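Side-chain contacts in cysteine protease-like virA (Shigella flexneri, PDB 3EB8), which acts as a secreted virulence effector needed for entry into and spread between epithelial cells, interacting with alpha-tubulin, although its assignment as a tubulin protease is disputed: residues G53-F58 with N76-S81; C119-I124 with K320-Y325; A231-F236 with E336-A341; S245-I250 with R347-A352. One frame throughout, in Å; residues are numbered along the deposited sequence.

Contact 1: residues G53-F58 with N76-S81; sequences GICSVF and NNLLSS
Leu78 meets Cys55 and Val57 through one methyl, CD1. The distance from Leu78 CD1 to Cys55 SG is 4.5 Å, and from Leu78 CD1 to Val57 CG2 it is 4.4 Å, so this branch stands almost equally far from two inward-facing residues of the strand. With CG anti to the backbone N (chi1 -179°), the leucine stretches from its helix toward the strand, while the other methyl is more distant: Leu78 CD2 is 5.2 Å from Cys55 SG. Even this closest part is light packing: the nearest CA atoms, those of Cys55 and Leu78, are 9.5 Å apart, and only 73 Å² is buried.

Away from this apolar line the character changes. On the other face of the strand Ile54, Ser56 and Phe58 are partly or fully exposed, and Asn77 and Ser80 are exposed on the helix. In the last residues of segment 76-81 the serine hydroxyls turn back on their own chain: Ser80 OG donates to Asn77 O over 2.8 Å, and Leu78 O receives both Ser81 N and Ser81 OG from the same face of its carbonyl plane. On the inner side, Val57 also touches Ile46 and Leu48, and Leu78 touches Leu70. The arrangement is that of a helix, 72-81, laid through a leucine against one face of an antiparallel five-stranded sheet.

Contact 2: residues C119-I124 with K320-Y325; sequences CCTSII and KIETSY
Lys320 has CG anti to its backbone N (chi1 -177°) and every later torsion extended, which carries NZ the full length of the side chain to Cys119, while Thr121, with chi1 at 50°, sets CG2 beside its own backbone N and against the lysine. Lys320 NZ donates to Cys119 O at 2.8 Å. The amine lies in the carbonyl plane on a lone pair, with a C=O...N angle of 145°. Behind this polar tip the chain is covered by apolar atoms: Thr121 CG2 is 3.7 Å from Lys320 CD, the two side chains crossing at about a right angle, and Cys119 SG is 4.0 Å from Lys320 CD.

The buried ammonium is further held by Ala116 O and, weakly, by Ile117 O, carbonyls at the end of helix 110-118, where the helix dipole would probably favour a positive charge. Thr121 OG1 stands 3.5 Å from Glu322 OE1, but its hydrogen-bond partner is Ser350, and Glu322 OE2 bonds to Ser303. In the mixed sheet, strand 348-356 pairs antiparallel with both 121-123 and 315-327, while strand 300-312 borders the latter and helix 110-118 ends beside the lysine tip.

Contact 3: residues A231-F236 with E336-A341; sequences ALTSAF and EGLRNA
Leu338 reaches across to Ser234, the residue whose CA is nearest its own at 6.8 Å. From CB, which points toward the other helix, the side chain runs to CG, placed anti to the carbonyl carbon (chi1 -63°). Neither CB nor CG comes within 4.2 Å of the partner segment, so the branched end makes the contact. CD1 presses on the serine, with Leu338 CD1 3.6 Å from Ser234 CB and also 3.7 Å from Ser234 CA. Leu338 CD2 is the second arm, 4.1 Å from Ser234 CB, so both methyls approach that carbon from the same side, CD1 the nearer. CD1 lies also near Thr233, where Leu338 CD1 and Thr233 OG1 are 4.3 Å apart. Beyond the two segments, Leu338 touches Phe137.

Ser234 takes part through its carbon. Its hydroxyl sits between the backbone N and the carbonyl carbon (chi1 74°), which turns OG away from the leucine and to the side where it hydrogen-bonds with Tyr325 OH. Thr233 OG1 likewise has its partner within its own helix, Ile229 O. On the far side of helix 335-341, Glu336 O accepts Asn340 N and Asn340 ND2 from opposite faces of its plane, the side-chain bond being fairly straight at 162°.

Helix 226-234 belongs to the region assigned to tubulin binding, and here it meets helix 335-341 by one leucine over 104 Å². The hydroxyls of Ser234 and Thr233 have their partners elsewhere, so the attraction between these two segments probably rests on dispersion and the exclusion of water.

Contact 4: residues S245-I250 with R347-A352; sequences SSVEHI and RQVSFA
Val247 uses its two methyls on two different residues of the strand. CG1 is anti to the backbone N (chi1 165°), which leaves CG2 anti to the carbonyl carbon; the methyls thus diverge, one for each inward-facing neighbour. Val247 CG2 lies 3.9 Å from Val349 CG1, the closest approach of the contact. Val349 adopts nearly the same conformation, with its own CG1 anti to the backbone N at 171°, and the two valine side chains cross at about a right angle, so that Val247 CG2 also lies 4.1 Å from Val349 CB.

The other methyl approaches the ring of Phe351 at its edge, near the ring plane and not over a face. Val247 CG1 and Phe351 CE1 are 4.4 Å apart. Ile250, one helical turn further on, behaves differently: its CB points toward the strand, but the bent chain leads CD1 away. What remains near is its other branch, with Ile250 CG2 4.5 Å from Phe351 CD2. The phenylalanine is enclosed further by Tyr251 and Ile254 of the same helix, and Ile124 touches both it and Val247.

Ser350, between the two inward-facing residues, points the opposite way, and its hydroxyl is bonded to Gln86. Arg347 sends its guanidinium to Leu240 O and Ile342 O. This separation puts apolar carbon alone between the start of helix 245-265 and the sheet: 170 Å² of surface is buried by aliphatic and aromatic groups, consistent with hydrophobic packing between the two segments, while the hydroxyl of Ser350 and the guanidinium of Arg347 find their partners away from this interface.

In the fold
Contact 1 comes first along the chain and closes before the rest open; contacts 2, 3 and 4 interlace, their segments alternating. Contacts 2 and 4 are closest, with centres 8 Å apart, and share the mixed sheet, where Lys320 O meets Ala352 N at 2.9 Å. Contact 3 lies 18 Å from contact 2 between centres, and strand 315-327 reaches it by its tyrosine. Contact 1 belongs to the separate antiparallel sheet, its centre 35 Å from that of contact 3, on the opposite side of the chain's centre. The mixed sheet thus lies between the N-terminal sheet and helices 226-234 and 245-265 of the tubulin-binding region; Leu79 O touches Cys120 SG just before strand 121-123.

Contact 1: residues G53-F58 with N76-S81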
# COMPACT_ATOMS: atom_id res chain seq x y z
N GLY A 53 -17.67 -2.70 -17.87
CA GLY A 53 -16.58 -3.64 -17.66
C GLY A 53 -15.64 -3.83 -18.85
O GLY A 53 -14.68 -4.59 -18.75
N ILE A 54 -15.91 -3.15 -19.96
CA ILE A 54 -15.03 -3.21 -21.13
C ILE A 54 -14.09 -2.01 -21.17
O ILE A 54 -14.52 -0.85 -21.08
CB ILE A 54 -15.81 -3.24 -22.45
CG1 ILE A 54 -16.80 -4.41 -22.46
CG2 ILE A 54 -14.86 -3.32 -23.62
CD1 ILE A 54 -17.77 -4.37 -23.63
N CYS A 55 -12.79 -2.29 -21.33
CA CYS A 55 -11.78 -1.24 -21.37
C CYS A 55 -11.47 -0.76 -22.78
O CYS A 55 -11.13 -1.55 -23.67
CB CYS A 55 -10.49 -1.72 -20.70
SG CYS A 55 -9.18 -0.47 -20.65
N SER A 56 -11.59 0.55 -22.99
CA SER A 56 -11.20 1.17 -24.24
C SER A 56 -10.05 2.13 -23.99
O SER A 56 -9.93 2.71 -22.90
CB SER A 56 -12.37 1.91 -24.90
OG SER A 56 -13.46 1.03 -25.11
N VAL A 57 -9.20 2.29 -25.00
CA VAL A 57 -8.07 3.19 -24.92
C VAL A 57 -8.24 4.33 -25.90
O VAL A 57 -8.50 4.12 -27.08
CB VAL A 57 -6.77 2.47 -25.23
CG1 VAL A 57 -5.58 3.41 -25.01
CG2 VAL A 57 -6.66 1.21 -24.36
N PHE A 58 -8.11 5.56 -25.41
CA PHE A 58 -8.24 6.73 -26.26
C PHE A 58 -6.90 7.44 -26.39
O PHE A 58 -6.22 7.74 -25.40
CB PHE A 58 -9.29 7.67 -25.69
CG PHE A 58 -10.68 7.14 -25.77
CD1 PHE A 58 -11.15 6.24 -24.84
CD2 PHE A 58 -11.53 7.55 -26.79
CE1 PHE A 58 -12.43 5.74 -24.91
CE2 PHE A 58 -12.82 7.07 -26.87
CZ PHE A 58 -13.27 6.16 -25.92
N ASN A 76 -6.36 -7.46 -19.39
CA ASN A 76 -5.71 -8.02 -18.21
C ASN A 76 -4.21 -7.87 -18.35
O ASN A 76 -3.49 -7.67 -17.37
CB ASN A 76 -6.13 -9.48 -17.99
CG ASN A 76 -7.51 -9.60 -17.38
OD1 ASN A 76 -7.76 -9.14 -16.26
ND2 ASN A 76 -8.43 -10.22 -18.11
N ASN A 77 -3.74 -7.94 -19.58
CA ASN A 77 -2.35 -7.63 -19.88
C ASN A 77 -2.05 -6.18 -19.48
O ASN A 77 -1.03 -5.87 -18.84
CB ASN A 77 -2.10 -7.85 -21.37
CG ASN A 77 -0.63 -7.89 -21.71
OD1 ASN A 77 -0.05 -6.88 -22.14
ND2 ASN A 77 -0.01 -9.05 -21.51
N LEU A 78 -2.96 -5.28 -19.85
CA LEU A 78 -2.82 -3.86 -19.51
C LEU A 78 -2.79 -3.67 -18.00
O LEU A 78 -1.97 -2.94 -17.48
CB LEU A 78 -3.96 -3.04 -20.12
CG LEU A 78 -3.94 -1.53 -19.89
CD1 LEU A 78 -4.75 -0.81 -20.96
CD2 LEU A 78 -4.50 -1.19 -18.54
N LEU A 79 -3.68 -4.34 -17.30
CA LEU A 79 -3.72 -4.22 -15.85
C LEU A 79 -2.41 -4.61 -15.17
O LEU A 79 -2.01 -4.00 -14.18
CB LEU A 79 -4.87 -5.06 -15.28
CG LEU A 79 -6.25 -4.48 -15.54
CD1 LEU A 79 -7.34 -5.34 -14.90
CD2 LEU A 79 -6.31 -3.04 -15.04
N SER A 80 -1.75 -5.64 -15.69
CA SER A 80 -0.53 -6.12 -15.07
C SER A 80 0.63 -5.16 -15.29
O SER A 80 1.61 -5.18 -14.56
CB SER A 80 -0.18 -7.54 -15.56
OG SER A 80 0.21 -7.53 -16.93
N SER A 81 0.51 -4.28 -16.28
CA SER A 81 1.59 -3.35 -16.56
C SER A 81 1.39 -1.96 -15.96
O SER A 81 2.28 -1.10 -16.06
CB SER A 81 1.83 -3.27 -18.07
OG SER A 81 0.77 -2.58 -18.69

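Contact 2: residues C119-I124 with K320-Y325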
# COMPACT_ATOMS: atom_id res chain seq x y z
N CYS A 119 1.87 -4.23 -7.96
CA CYS A 119 0.67 -4.22 -8.80
C CYS A 119 -0.31 -3.11 -8.43
O CYS A 119 -0.38 -2.69 -7.28
CB CYS A 119 -0.02 -5.60 -8.83
SG CYS A 119 -1.04 -5.98 -7.40
N CYS A 120 -1.06 -2.63 -9.42
CA CYS A 120 -2.09 -1.63 -9.17
C CYS A 120 -3.22 -2.30 -8.42
O CYS A 120 -3.24 -3.52 -8.33
CB CYS A 120 -2.62 -1.05 -10.49
SG CYS A 120 -3.56 -2.22 -11.54
N THR A 121 -4.15 -1.53 -7.88
CA THR A 121 -5.29 -2.11 -7.17
C THR A 121 -6.57 -1.36 -7.57
O THR A 121 -6.50 -0.32 -8.21
CB THR A 121 -5.09 -2.01 -5.66
OG1 THR A 121 -4.72 -0.66 -5.33
CG2 THR A 121 -3.98 -2.97 -5.19
N SER A 122 -7.72 -1.90 -7.19
CA SER A 122 -9.02 -1.30 -7.53
C SER A 122 -9.71 -0.68 -6.31
O SER A 122 -9.88 -1.33 -5.28
CB SER A 122 -9.94 -2.34 -8.17
OG SER A 122 -11.21 -1.80 -8.48
N ILE A 123 -10.10 0.58 -6.44
CA ILE A 123 -10.69 1.31 -5.34
C ILE A 123 -12.08 0.77 -5.00
O ILE A 123 -12.90 0.57 -5.88
CB ILE A 123 -10.77 2.81 -5.68
CG1 ILE A 123 -9.37 3.40 -5.81
CG2 ILE A 123 -11.60 3.58 -4.64
CD1 ILE A 123 -9.33 4.70 -6.58
N ILE A 124 -12.31 0.52 -3.71
CA ILE A 124 -13.62 0.18 -3.19
C ILE A 124 -14.34 1.49 -2.86
O ILE A 124 -13.90 2.24 -2.00
CB ILE A 124 -13.50 -0.65 -1.89
CG1 ILE A 124 -12.58 -1.86 -2.12
CG2 ILE A 124 -14.85 -1.09 -1.40
CD1 ILE A 124 -12.92 -2.64 -3.38
N LYS A 320 -3.69 -8.18 -1.82
CA LYS A 320 -3.17 -6.87 -1.49
C LYS A 320 -4.31 -5.91 -1.11
O LYS A 320 -5.22 -5.66 -1.90
CB LYS A 320 -2.37 -6.30 -2.65
CG LYS A 320 -1.73 -4.96 -2.37
CD LYS A 320 -1.00 -4.53 -3.62
CE LYS A 320 -0.34 -3.19 -3.48
NZ LYS A 320 0.59 -3.01 -4.65
N ILE A 321 -4.26 -5.41 0.11
CA ILE A 321 -5.20 -4.41 0.54
C ILE A 321 -4.39 -3.18 0.84
O ILE A 321 -3.56 -3.20 1.74
CB ILE A 321 -5.93 -4.84 1.82
CG1 ILE A 321 -6.65 -6.17 1.61
CG2 ILE A 321 -6.90 -3.78 2.28
CD1 ILE A 321 -7.37 -6.65 2.82
N GLU A 322 -4.59 -2.13 0.06
CA GLU A 322 -3.84 -0.90 0.26
C GLU A 322 -4.73 0.24 0.76
O GLU A 322 -5.84 0.45 0.26
CB GLU A 322 -3.17 -0.50 -1.05
CG GLU A 322 -2.64 0.92 -1.08
CD GLU A 322 -1.94 1.21 -2.39
OE1 GLU A 322 -2.03 0.37 -3.31
OE2 GLU A 322 -1.28 2.26 -2.52
N THR A 323 -4.23 0.96 1.76
CA THR A 323 -4.87 2.18 2.22
C THR A 323 -3.91 3.34 2.07
O THR A 323 -2.77 3.27 2.51
CB THR A 323 -5.26 2.10 3.67
OG1 THR A 323 -5.86 0.82 3.93
CG2 THR A 323 -6.23 3.24 4.04
N SER A 324 -4.40 4.42 1.46
CA SER A 324 -3.64 5.65 1.32
C SER A 324 -4.39 6.83 1.95
O SER A 324 -5.63 6.88 1.93
CB SER A 324 -3.44 5.94 -0.16
OG SER A 324 -4.69 6.23 -0.74
N TYR A 325 -3.63 7.78 2.48
CA TYR A 325 -4.16 8.95 3.14
C TYR A 325 -3.08 10.01 3.37
O TYR A 325 -1.87 9.75 3.26
CB TYR A 325 -4.75 8.55 4.49
CG TYR A 325 -3.81 7.73 5.32
CD1 TYR A 325 -2.98 8.32 6.25
CD2 TYR A 325 -3.76 6.37 5.18
CE1 TYR A 325 -2.13 7.55 7.02
CE2 TYR A 325 -2.91 5.59 5.93
CZ TYR A 325 -2.11 6.17 6.85
OH TYR A 325 -1.28 5.37 7.60

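Contact 3: residues A231-F236 with E336-A341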
# COMPACT_ATOMS: atom_id res chain seq x y z
N ALA A 231 2.49 9.49 10.98
CA ALA A 231 2.26 8.87 9.67
C ALA A 231 2.81 7.44 9.61
O ALA A 231 2.13 6.51 9.17
CB ALA A 231 2.88 9.70 8.58
N LEU A 232 4.06 7.27 10.05
CA LEU A 232 4.70 5.96 10.13
C LEU A 232 3.93 4.97 11.01
O LEU A 232 3.64 3.84 10.60
CB LEU A 232 6.12 6.12 10.65
CG LEU A 232 6.92 4.85 10.96
CD1 LEU A 232 7.07 3.96 9.71
CD2 LEU A 232 8.29 5.22 11.53
N THR A 233 3.59 5.39 12.23
CA THR A 233 2.95 4.48 13.18
C THR A 233 1.52 4.16 12.77
O THR A 233 1.08 3.03 12.84
CB THR A 233 3.01 4.98 14.65
OG1 THR A 233 2.34 6.25 14.78
CG2 THR A 233 4.46 5.13 15.10
N SER A 234 0.80 5.17 12.31
CA SER A 234 -0.58 4.96 11.93
C SER A 234 -0.71 3.88 10.86
O SER A 234 -1.75 3.21 10.78
CB SER A 234 -1.20 6.25 11.42
OG SER A 234 -0.73 6.57 10.13
N ALA A 235 0.33 3.73 10.04
CA ALA A 235 0.30 2.82 8.90
C ALA A 235 0.14 1.36 9.31
O ALA A 235 -0.26 0.53 8.51
CB ALA A 235 1.56 2.98 8.02
N PHE A 236 0.46 1.07 10.57
CA PHE A 236 0.41 -0.30 11.08
C PHE A 236 -0.91 -0.65 11.80
O PHE A 236 -1.13 -1.80 12.15
CB PHE A 236 1.61 -0.57 12.01
CG PHE A 236 2.94 -0.59 11.31
CD1 PHE A 236 3.63 0.58 11.07
CD2 PHE A 236 3.51 -1.80 10.90
CE1 PHE A 236 4.86 0.56 10.42
CE2 PHE A 236 4.74 -1.82 10.25
CZ PHE A 236 5.42 -0.64 10.01
N GLU A 336 -5.84 9.58 19.79
CA GLU A 336 -6.68 10.76 19.55
C GLU A 336 -6.19 11.54 18.33
O GLU A 336 -6.98 11.84 17.44
CB GLU A 336 -6.77 11.69 20.79
CG GLU A 336 -7.58 12.98 20.50
CD GLU A 336 -7.85 13.82 21.72
OE1 GLU A 336 -8.18 15.03 21.56
OE2 GLU A 336 -7.76 13.28 22.83
N GLY A 337 -4.90 11.88 18.30
CA GLY A 337 -4.31 12.56 17.16
C GLY A 337 -4.60 11.86 15.83
O GLY A 337 -5.01 12.50 14.85
N LEU A 338 -4.41 10.54 15.81
CA LEU A 338 -4.58 9.73 14.60
C LEU A 338 -6.04 9.64 14.10
O LEU A 338 -6.33 9.97 12.95
CB LEU A 338 -3.97 8.32 14.80
CG LEU A 338 -2.46 8.23 15.06
CD1 LEU A 338 -1.89 6.81 14.90
CD2 LEU A 338 -1.74 9.20 14.15
N ARG A 339 -6.98 9.21 14.94
CA ARG A 339 -8.36 9.10 14.51
C ARG A 339 -8.94 10.45 14.06
O ARG A 339 -9.79 10.50 13.18
CB ARG A 339 -9.22 8.49 15.61
CG ARG A 339 -9.24 9.32 16.89
CD ARG A 339 -9.96 8.63 18.02
NE ARG A 339 -10.42 9.62 18.98
CZ ARG A 339 -10.05 9.67 20.25
NH1 ARG A 339 -9.21 8.76 20.74
NH2 ARG A 339 -10.53 10.62 21.05
N ASN A 340 -8.48 11.55 14.66
CA ASN A 340 -8.91 12.88 14.22
C ASN A 340 -8.21 13.34 12.93
O ASN A 340 -8.84 13.93 12.08
CB ASN A 340 -8.73 13.91 15.34
CG ASN A 340 -9.89 13.91 16.33
OD1 ASN A 340 -10.98 14.44 16.05
ND2 ASN A 340 -9.65 13.34 17.50
N ALA A 341 -6.93 13.03 12.79
CA ALA A 341 -6.18 13.38 11.57
C ALA A 341 -6.52 12.50 10.36
O ALA A 341 -6.51 12.98 9.23
CB ALA A 341 -4.68 13.38 11.84

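Contact 4: residues S245-I250 with R347-A352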
# COMPACT_ATOMS: atom_id res chain seq x y z
N SER A 245 -19.08 -0.28 5.03
CA SER A 245 -19.82 -1.51 4.78
C SER A 245 -19.37 -2.11 3.46
O SER A 245 -19.31 -3.34 3.32
CB SER A 245 -21.31 -1.21 4.74
OG SER A 245 -21.65 -0.28 5.75
N SER A 246 -19.05 -1.25 2.49
CA SER A 246 -18.65 -1.68 1.15
C SER A 246 -17.33 -2.44 1.18
O SER A 246 -17.18 -3.45 0.51
CB SER A 246 -18.55 -0.50 0.20
OG SER A 246 -19.72 0.29 0.26
N VAL A 247 -16.38 -1.93 1.96
CA VAL A 247 -15.11 -2.62 2.15
C VAL A 247 -15.35 -3.94 2.89
O VAL A 247 -14.80 -4.99 2.53
CB VAL A 247 -14.11 -1.76 2.95
CG1 VAL A 247 -12.95 -2.60 3.45
CG2 VAL A 247 -13.60 -0.61 2.09
N GLU A 248 -16.16 -3.87 3.94
CA GLU A 248 -16.54 -5.08 4.65
C GLU A 248 -17.06 -6.14 3.68
O GLU A 248 -16.72 -7.31 3.80
CB GLU A 248 -17.60 -4.77 5.71
CG GLU A 248 -17.02 -4.15 6.97
CD GLU A 248 -18.06 -3.98 8.07
OE1 GLU A 248 -19.27 -3.99 7.77
OE2 GLU A 248 -17.64 -3.84 9.25
N HIS A 249 -17.89 -5.72 2.73
CA HIS A 249 -18.54 -6.65 1.84
C HIS A 249 -17.50 -7.27 0.91
O HIS A 249 -17.40 -8.49 0.81
CB HIS A 249 -19.68 -5.96 1.08
CG HIS A 249 -20.55 -6.90 0.32
ND1 HIS A 249 -20.58 -6.94 -1.06
CD2 HIS A 249 -21.44 -7.83 0.74
CE1 HIS A 249 -21.44 -7.86 -1.45
NE2 HIS A 249 -21.97 -8.42 -0.38
N ILE A 250 -16.72 -6.43 0.25
CA ILE A 250 -15.68 -6.97 -0.63
C ILE A 250 -14.77 -7.90 0.17
O ILE A 250 -14.42 -8.99 -0.27
CB ILE A 250 -14.83 -5.86 -1.28
CG1 ILE A 250 -15.73 -4.76 -1.86
CG2 ILE A 250 -13.94 -6.45 -2.35
CD1 ILE A 250 -16.94 -5.30 -2.59
N ARG A 347 -9.47 8.13 4.06
CA ARG A 347 -8.64 7.00 3.65
C ARG A 347 -9.22 6.40 2.39
O ARG A 347 -10.43 6.20 2.29
CB ARG A 347 -8.56 5.90 4.70
CG ARG A 347 -8.13 6.33 6.07
CD ARG A 347 -8.34 5.20 7.02
NE ARG A 347 -8.68 5.71 8.32
CZ ARG A 347 -9.28 5.01 9.27
NH1 ARG A 347 -9.61 3.74 9.07
NH2 ARG A 347 -9.56 5.59 10.43
N GLN A 348 -8.36 6.12 1.42
CA GLN A 348 -8.80 5.37 0.25
C GLN A 348 -8.29 3.94 0.31
O GLN A 348 -7.10 3.69 0.55
CB GLN A 348 -8.35 6.04 -1.02
CG GLN A 348 -8.96 5.43 -2.25
CD GLN A 348 -8.52 6.15 -3.49
OE1 GLN A 348 -7.38 5.97 -3.96
NE2 GLN A 348 -9.40 7.01 -4.03
N VAL A 349 -9.20 3.02 0.07
CA VAL A 349 -8.93 1.60 0.21
C VAL A 349 -9.08 0.93 -1.14
O VAL A 349 -10.02 1.22 -1.89
CB VAL A 349 -9.87 0.97 1.27
CG1 VAL A 349 -9.77 -0.54 1.27
CG2 VAL A 349 -9.54 1.54 2.64
N SER A 350 -8.13 0.06 -1.46
CA SER A 350 -8.13 -0.64 -2.75
C SER A 350 -7.68 -2.08 -2.56
O SER A 350 -6.98 -2.38 -1.60
CB SER A 350 -7.20 0.06 -3.72
OG SER A 350 -5.88 0.05 -3.21
N PHE A 351 -8.07 -2.96 -3.48
CA PHE A 351 -7.79 -4.39 -3.39
C PHE A 351 -7.17 -4.94 -4.66
O PHE A 351 -7.44 -4.47 -5.75
CB PHE A 351 -9.08 -5.18 -3.18
CG PHE A 351 -9.54 -5.23 -1.77
CD1 PHE A 351 -9.94 -4.08 -1.11
CD2 PHE A 351 -9.61 -6.45 -1.10
CE1 PHE A 351 -10.38 -4.13 0.19
CE2 PHE A 351 -10.06 -6.51 0.21
CZ PHE A 351 -10.44 -5.35 0.86
N ALA A 352 -6.37 -5.98 -4.51
CA ALA A 352 -6.02 -6.82 -5.64
C ALA A 352 -5.73 -8.24 -5.16
O ALA A 352 -5.29 -8.46 -4.03
CB ALA A 352 -4.81 -6.25 -6.42